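Local coordinates for protein mannitol dehydrogenase (Pseudomonas fluorescens, PDB 1LJ8) that binds NAD and probably catalyses the oxidation of mannitol to fructose as a long-chain mannitol 2-dehydrogenase, at residues I32-G35 / G36-A40; K163-F166 / G167-A171. All blocks are in the same frame, centred on the assembly; numbering follows the deposited sequence.

In the fold
Both contacts are local and belong to the NAD-binding Rossmann domain. Contact 1, at 32-35 and 36-40, is wholly buried and joins the end of strand 27-32 to helix 36-40 through a glycine-rich loop. Contact 2, at 163-166 and 167-171, lies farther from the middle of the chain and opens helix 165-178, with Lys163 exposed and most of the rest buried. Their centres are about 19 Å apart, yet Ile32 CD1 meets Val165 CG2 at 3.8 Å. Backbone amides serve the cofactor phosphates in contact 1; in contact 2 they are taken by helix carbonyls and a threonine hydroxyl, while apolar side chains face neighbouring helices.

Contact 1: I32-G35 / G36-A40; sequences IGVG and GFHRA. With NAD (nicotinamide-adenine-dinucleotide), chain B.
Gly35 and Gly36 join the loop leaving strand 27-32 to helix 36-40, the strand-turn-helix of a glycine-rich Rossmann dinucleotide-binding loop, and the turn aims backbone amides at the NAD pyrophosphate. Gly36 N donates to NAD O2A at 3.0 Å and Phe37 N to NAD O2N at 2.9 Å. Water 1 accepts from Gly35 N (3.0 Å) and His38 N (2.8 Å) and donates to NAD O2N (2.8 Å), so this phosphate oxygen is gripped both directly and through a bridge; amides near a helix start would probably help offset its negative charge. Gly35, with no side chain, lets the adenosine-side O5B of NAD come close against its CA.

Phe37 has CG anti to its backbone N (chi1 -173°), which carries the ring out to the nicotinamide. One ring face lies against it, with NAD C5N 3.4 Å above the phenyl plane and over its centre. Thr233, another NAD-binding residue, also touches this side chain. His38 turns toward the loop instead, its CB facing Gly33 O, and its ND1 is hydrogen-bonded to Gln42 OE1.

Val34 CG1 packs against Arg39 CG at 4.1 Å, the two side chains crossing at about a right angle. The arginine chain runs alongside Gly35 O, and its bend at chi3 keeps NE beside that oxygen, while NH1 goes on to Trp254 O. Arg39 NE donates to Gly35 O at 3.1 Å with an N-H...O angle of 144°; the oxygen lies in the guanidinium plane, but NE sits 40° out of the carbonyl plane.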
ATOM      1  N   ILE A  32       8.501  -9.716  -0.219  1.00 11.05           N
ATOM      2  CA  ILE A  32       8.785  -9.008  -1.461  1.00 11.04           C
ATOM      3  C   ILE A  32       8.262  -7.569  -1.393  1.00 12.17           C
ATOM      4  O   ILE A  32       7.046  -7.320  -1.224  1.00 10.97           O
ATOM      5  CB  ILE A  32       8.164  -9.724  -2.667  1.00 11.73           C
ATOM      6  CG1 ILE A  32       8.655 -11.189  -2.688  1.00 13.11           C
ATOM      7  CG2 ILE A  32       8.582  -8.976  -3.987  1.00 11.98           C
ATOM      8  CD1 ILE A  32       8.043 -12.017  -3.864  1.00 14.29           C
ATOM      9  N   GLY A  33       9.192  -6.623  -1.563  1.00 10.72           N
ATOM     10  CA  GLY A  33       8.836  -5.204  -1.516  1.00 12.14           C
ATOM     11  C   GLY A  33       9.160  -4.609  -0.147  1.00 12.99           C
ATOM     12  O   GLY A  33       8.261  -4.183   0.578  1.00 12.12           O
ATOM     13  N   VAL A  34      10.427  -4.507   0.207  1.00 12.22           N
ATOM     14  CA  VAL A  34      10.747  -3.973   1.535  1.00 13.84           C
ATOM     15  C   VAL A  34      10.756  -2.447   1.473  1.00 13.97           C
ATOM     16  O   VAL A  34      11.767  -1.850   1.088  1.00 12.95           O
ATOM     17  CB  VAL A  34      12.125  -4.482   2.034  1.00 15.22           C
ATOM     18  CG1 VAL A  34      12.441  -3.878   3.473  1.00 15.90           C
ATOM     19  CG2 VAL A  34      12.096  -6.030   2.093  1.00 15.94           C
ATOM     20  N   GLY A  35       9.637  -1.828   1.854  1.00 13.33           N
ATOM     21  CA  GLY A  35       9.560  -0.379   1.859  1.00 12.25           C
ATOM     22  C   GLY A  35       9.288   0.072   3.283  1.00 13.93           C
ATOM     23  O   GLY A  35       9.817  -0.527   4.254  1.00 14.64           O
ATOM     24  N   GLY A  36       8.478   1.120   3.411  1.00 11.14           N
ATOM     25  CA  GLY A  36       8.149   1.586   4.743  1.00 10.37           C
ATOM     26  C   GLY A  36       7.082   0.747   5.422  1.00 11.78           C
ATOM     27  O   GLY A  36       7.237   0.306   6.563  1.00 11.07           O
ATOM     28  N   PHE A  37       5.982   0.489   4.725  1.00 10.56           N
ATOM     29  CA  PHE A  37       4.878  -0.220   5.378  1.00 10.93           C
ATOM     30  C   PHE A  37       5.220  -1.597   5.903  1.00 10.98           C
ATOM     31  O   PHE A  37       4.846  -1.964   7.017  1.00 10.44           O
ATOM     32  CB  PHE A  37       3.657  -0.326   4.439  1.00 10.74           C
ATOM     33  CG  PHE A  37       2.453  -0.900   5.117  1.00 11.40           C
ATOM     34  CD1 PHE A  37       1.874  -0.253   6.227  1.00 11.67           C
ATOM     35  CD2 PHE A  37       1.937  -2.106   4.701  1.00 11.52           C
ATOM     36  CE1 PHE A  37       0.773  -0.851   6.902  1.00 11.73           C
ATOM     37  CE2 PHE A  37       0.853  -2.717   5.346  1.00 11.63           C
ATOM     38  CZ  PHE A  37       0.265  -2.090   6.456  1.00 11.69           C
ATOM     39  N   HIS A  38       5.955  -2.370   5.120  1.00 10.24           N
ATOM     40  CA  HIS A  38       6.327  -3.693   5.611  1.00 11.03           C
ATOM     41  C   HIS A  38       7.058  -3.582   6.940  1.00 11.01           C
ATOM     42  O   HIS A  38       6.815  -4.339   7.880  1.00 12.00           O
ATOM     43  CB  HIS A  38       7.292  -4.401   4.621  1.00 12.14           C
ATOM     44  CG  HIS A  38       7.944  -5.606   5.218  1.00 12.06           C
ATOM     45  ND1 HIS A  38       7.232  -6.757   5.504  1.00 10.18           N
ATOM     46  CD2 HIS A  38       9.210  -5.815   5.660  1.00 12.19           C
ATOM     47  CE1 HIS A  38       8.039  -7.620   6.106  1.00 12.58           C
ATOM     48  NE2 HIS A  38       9.241  -7.074   6.215  1.00 12.82           N
ATOM     49  N   ARG A  39       7.969  -2.619   7.012  1.00 11.01           N
ATOM     50  CA  ARG A  39       8.774  -2.458   8.207  1.00 10.68           C
ATOM     51  C   ARG A  39       8.001  -1.945   9.414  1.00 12.03           C
ATOM     52  O   ARG A  39       8.305  -2.330  10.559  1.00 12.99           O
ATOM     53  CB  ARG A  39       9.954  -1.491   7.905  1.00 11.32           C
ATOM     54  CG  ARG A  39      10.869  -2.077   6.779  1.00  8.81           C
ATOM     55  CD  ARG A  39      12.192  -1.300   6.758  1.00  9.33           C
ATOM     56  NE  ARG A  39      11.948   0.099   6.370  1.00 12.45           N
ATOM     57  CZ  ARG A  39      12.724   1.121   6.748  1.00 11.62           C
ATOM     58  NH1 ARG A  39      13.791   0.890   7.522  1.00 12.76           N
ATOM     59  NH2 ARG A  39      12.419   2.379   6.361  1.00 12.64           N
ATOM     60  N   ALA A  40       7.033  -1.072   9.170  1.00 10.99           N
ATOM     61  CA  ALA A  40       6.245  -0.492  10.282  1.00 11.56           C
ATOM     62  C   ALA A  40       5.120  -1.397  10.745  1.00 11.74           C
ATOM     63  O   ALA A  40       4.530  -1.151  11.823  1.00 12.26           O
ATOM     64  CB  ALA A  40       5.621   0.849   9.819  1.00 12.03           C
TER
HETATM   65  PA  NAD B1500       7.430   2.198  -0.575  1.00 13.45           P
HETATM   66  O1A NAD B1500       7.470   3.095  -1.701  1.00 14.98           O
HETATM   67  O2A NAD B1500       8.206   2.427   0.677  1.00 12.44           O
HETATM   68  O5B NAD B1500       7.839   0.724  -1.030  1.00 14.96           O
HETATM   69  C5B NAD B1500       7.145   0.095  -2.152  1.00 16.33           C
HETATM   70  C4B NAD B1500       7.966  -1.203  -2.296  1.00 17.10           C
HETATM   71  O4B NAD B1500       7.329  -1.987  -3.388  1.00 17.37           O
HETATM   72  C3B NAD B1500       9.434  -1.035  -2.827  1.00 16.09           C
HETATM   73  O3B NAD B1500      10.212  -2.061  -2.186  1.00 16.04           O
HETATM   74  C2B NAD B1500       9.280  -1.237  -4.341  1.00 18.74           C
HETATM   75  O2B NAD B1500      10.491  -1.623  -4.979  1.00 20.22           O
HETATM   76  C1B NAD B1500       8.277  -2.374  -4.376  1.00 16.89           C
HETATM   77  N9A NAD B1500       7.570  -2.535  -5.606  1.00 16.81           N
HETATM   78  C8A NAD B1500       6.904  -1.626  -6.403  1.00 16.37           C
HETATM   79  N7A NAD B1500       6.341  -2.189  -7.448  1.00 16.65           N
HETATM   80  C5A NAD B1500       6.659  -3.533  -7.319  1.00 16.72           C
HETATM   81  C6A NAD B1500       6.306  -4.608  -8.142  1.00 15.10           C
HETATM   82  N6A NAD B1500       5.553  -4.536  -9.240  1.00 17.97           N
HETATM   83  N1A NAD B1500       6.773  -5.868  -7.796  1.00 15.92           N
HETATM   84  C2A NAD B1500       7.560  -6.064  -6.662  1.00 17.07           C
HETATM   85  N3A NAD B1500       7.905  -5.015  -5.817  1.00 18.60           N
HETATM   86  C4A NAD B1500       7.424  -3.761  -6.204  1.00 17.29           C
HETATM   87  O3  NAD B1500       5.891   2.033  -0.221  1.00 12.18           O
HETATM   88  PN  NAD B1500       5.150   1.646   1.152  1.00 12.57           P
HETATM   89  O1N NAD B1500       4.794   2.877   1.863  1.00 13.89           O
HETATM   90  O2N NAD B1500       6.000   0.676   1.847  1.00 13.14           O
HETATM   91  O5D NAD B1500       3.794   1.025   0.640  1.00 11.96           O
HETATM   92  C5D NAD B1500       3.867  -0.205  -0.070  1.00 11.80           C
HETATM   93  C4D NAD B1500       2.502  -0.740  -0.077  1.00 12.93           C
HETATM   94  O4D NAD B1500       2.039  -1.194   1.212  1.00 12.22           O
HETATM   95  C3D NAD B1500       1.347   0.167  -0.637  1.00 13.01           C
HETATM   96  O3D NAD B1500       1.359   0.246  -2.057  1.00 11.71           O
HETATM   97  C2D NAD B1500       0.102  -0.425  -0.006  1.00 11.01           C
HETATM   98  O2D NAD B1500      -0.444  -1.461  -0.811  1.00 10.34           O
HETATM   99  C1D NAD B1500       0.613  -0.949   1.360  1.00 12.25           C
HETATM  100  N1N NAD B1500       0.347  -0.048   2.498  1.00 11.57           N
HETATM  101  C2N NAD B1500       1.039   1.148   2.761  1.00 10.99           C
HETATM  102  C3N NAD B1500       0.608   1.922   3.808  1.00 13.12           C
HETATM  103  C7N NAD B1500       1.333   3.253   4.087  1.00 13.05           C
HETATM  104  O7N NAD B1500       0.799   4.023   4.898  1.00 10.18           O
HETATM  105  N7N NAD B1500       2.424   3.589   3.432  1.00 10.98           N
HETATM  106  C4N NAD B1500      -0.560   1.526   4.624  1.00 13.42           C
HETATM  107  C5N NAD B1500      -1.204   0.285   4.335  1.00 12.27           C
HETATM  108  C6N NAD B1500      -0.764  -0.534   3.257  1.00 10.18           C
HETATM  109  O   HOH W   1       6.717  -1.966   2.478  1.00 11.85           O

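Contact 2: K163-F166 / G167-A171; sequences KTVF and GFICA
Thr164 and Gly167 carry the polar side of this helix start. Thr164 is the N-cap of helix 165-178: its OG1 accepts from Gly167 N at 3.2 Å, nearly straight at 169°. A chi1 of 75° sets the hydroxyl between the backbone N and the carbonyl carbon, where it can face the first turn, and Asp155 OD2 bonds the same oxygen from helix 150-157. An alanine here would remove the hydroxyl, which would probably leave Gly167 N without its capping acceptor and Asp155 OD2 without this partner.

Backbone bonds continue the helix. Phe168 N reaches Thr164 O at 3.0 Å, almost in line with the carbonyl, followed by Ile169 N to Val165 O (2.9 Å) and Cys170 N to Phe166 O (3.0 Å).

Apolar contacts follow the helix faces. Val165 and Ile169 run side by side in the same direction, CG2 touching CD1 at 3.7 Å. Val165 CG1 lies over one face of the Phe166 ring, 3.9 Å above its plane and toward the rim. The Phe168 ring instead leans obliquely on the approaching chain, its CD1 3.4 Å from Thr164 O, the carbonyl that accepts from Phe168 N, and its CE1 near Lys163 CA; it also reaches helix 112-119. Ile169 and Cys170 pack on helix 195-210. The whole is a threonine N-capped helix start in the Rossmann domain, on the connection between the neighbouring parallel strands 126-129 and 185-188.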
ATOM      1  N   LYS A 163      11.539 -11.827 -13.673  1.00 15.59           N
ATOM      2  CA  LYS A 163      11.753 -10.491 -13.180  1.00 17.14           C
ATOM      3  C   LYS A 163      10.577 -10.088 -12.294  1.00 15.36           C
ATOM      4  O   LYS A 163      10.723  -9.159 -11.506  1.00 16.04           O
ATOM      5  CB  LYS A 163      11.841  -9.485 -14.309  1.00 21.04           C
ATOM      6  CG  LYS A 163      12.936  -9.778 -15.323  1.00 27.98           C
ATOM      7  CD  LYS A 163      13.058  -8.587 -16.260  1.00 31.20           C
ATOM      8  CE  LYS A 163      11.691  -8.024 -16.613  1.00 32.49           C
ATOM      9  NZ  LYS A 163      11.867  -6.686 -17.258  1.00 37.19           N
ATOM     10  N   THR A 164       9.433 -10.754 -12.431  1.00 15.79           N
ATOM     11  CA  THR A 164       8.258 -10.340 -11.646  1.00 14.66           C
ATOM     12  C   THR A 164       7.952 -11.239 -10.483  1.00 14.56           C
ATOM     13  O   THR A 164       8.420 -12.364 -10.387  1.00 13.02           O
ATOM     14  CB  THR A 164       6.958 -10.287 -12.484  1.00 16.01           C
ATOM     15  OG1 THR A 164       6.483 -11.630 -12.741  1.00 14.63           O
ATOM     16  CG2 THR A 164       7.226  -9.574 -13.814  1.00 17.41           C
ATOM     17  N   VAL A 165       7.083 -10.739  -9.604  1.00 14.81           N
ATOM     18  CA  VAL A 165       6.714 -11.538  -8.473  1.00 14.17           C
ATOM     19  C   VAL A 165       6.108 -12.888  -8.920  1.00 13.77           C
ATOM     20  O   VAL A 165       6.340 -13.938  -8.294  1.00 13.55           O
ATOM     21  CB  VAL A 165       5.736 -10.697  -7.561  1.00 15.70           C
ATOM     22  CG1 VAL A 165       4.522 -10.275  -8.367  1.00 15.67           C
ATOM     23  CG2 VAL A 165       5.308 -11.494  -6.378  1.00 18.34           C
ATOM     24  N   PHE A 166       5.309 -12.875  -9.981  1.00 13.86           N
ATOM     25  CA  PHE A 166       4.702 -14.132 -10.421  1.00 16.12           C
ATOM     26  C   PHE A 166       5.732 -15.123 -10.918  1.00 14.29           C
ATOM     27  O   PHE A 166       5.631 -16.301 -10.610  1.00 14.79           O
ATOM     28  CB  PHE A 166       3.685 -13.862 -11.521  1.00 16.81           C
ATOM     29  CG  PHE A 166       2.636 -12.874 -11.112  1.00 19.55           C
ATOM     30  CD1 PHE A 166       2.661 -11.586 -11.603  1.00 20.68           C
ATOM     31  CD2 PHE A 166       1.681 -13.230 -10.164  1.00 21.35           C
ATOM     32  CE1 PHE A 166       1.733 -10.626 -11.147  1.00 23.08           C
ATOM     33  CE2 PHE A 166       0.751 -12.295  -9.694  1.00 25.59           C
ATOM     34  CZ  PHE A 166       0.783 -10.984 -10.189  1.00 24.18           C
ATOM     35  N   GLY A 167       6.698 -14.643 -11.696  1.00 15.32           N
ATOM     36  CA  GLY A 167       7.744 -15.524 -12.223  1.00 13.11           C
ATOM     37  C   GLY A 167       8.577 -16.095 -11.101  1.00 12.94           C
ATOM     38  O   GLY A 167       8.897 -17.291 -11.103  1.00 13.43           O
ATOM     39  N   PHE A 168       8.935 -15.266 -10.123  1.00 13.36           N
ATOM     40  CA  PHE A 168       9.719 -15.774  -9.000  1.00 12.25           C
ATOM     41  C   PHE A 168       8.953 -16.761  -8.154  1.00 14.10           C
ATOM     42  O   PHE A 168       9.497 -17.801  -7.740  1.00 13.16           O
ATOM     43  CB  PHE A 168      10.259 -14.622  -8.126  1.00 12.70           C
ATOM     44  CG  PHE A 168      11.555 -14.081  -8.632  1.00 13.83           C
ATOM     45  CD1 PHE A 168      11.611 -12.848  -9.284  1.00 14.35           C
ATOM     46  CD2 PHE A 168      12.728 -14.865  -8.531  1.00 14.31           C
ATOM     47  CE1 PHE A 168      12.818 -12.384  -9.838  1.00 15.54           C
ATOM     48  CE2 PHE A 168      13.941 -14.389  -9.096  1.00 13.09           C
ATOM     49  CZ  PHE A 168      13.955 -13.153  -9.741  1.00 14.18           C
ATOM     50  N   ILE A 169       7.694 -16.436  -7.824  1.00 12.27           N
ATOM     51  CA  ILE A 169       6.939 -17.400  -7.025  1.00 12.70           C
ATOM     52  C   ILE A 169       6.752 -18.733  -7.774  1.00 12.41           C
ATOM     53  O   ILE A 169       6.905 -19.787  -7.175  1.00 14.44           O
ATOM     54  CB  ILE A 169       5.556 -16.821  -6.624  1.00 12.28           C
ATOM     55  CG1 ILE A 169       5.809 -15.799  -5.503  1.00 13.03           C
ATOM     56  CG2 ILE A 169       4.590 -17.934  -6.158  1.00 13.25           C
ATOM     57  CD1 ILE A 169       4.583 -14.916  -5.200  1.00 14.40           C
ATOM     58  N   CYS A 170       6.434 -18.691  -9.058  1.00 15.27           N
ATOM     59  CA  CYS A 170       6.251 -19.966  -9.788  1.00 16.02           C
ATOM     60  C   CYS A 170       7.525 -20.743  -9.863  1.00 16.44           C
ATOM     61  O   CYS A 170       7.514 -21.961  -9.701  1.00 15.62           O
ATOM     62  CB  CYS A 170       5.738 -19.727 -11.208  1.00 18.73           C
ATOM     63  SG  CYS A 170       3.969 -19.350 -11.224  1.00 20.07           S
ATOM     64  N   ALA A 171       8.645 -20.061 -10.122  1.00 14.90           N
ATOM     65  CA  ALA A 171       9.890 -20.824 -10.201  1.00 15.64           C
ATOM     66  C   ALA A 171      10.233 -21.439  -8.837  1.00 15.99           C
ATOM     67  O   ALA A 171      10.767 -22.560  -8.761  1.00 15.89           O
ATOM     68  CB  ALA A 171      11.064 -19.925 -10.711  1.00 14.80           C
TER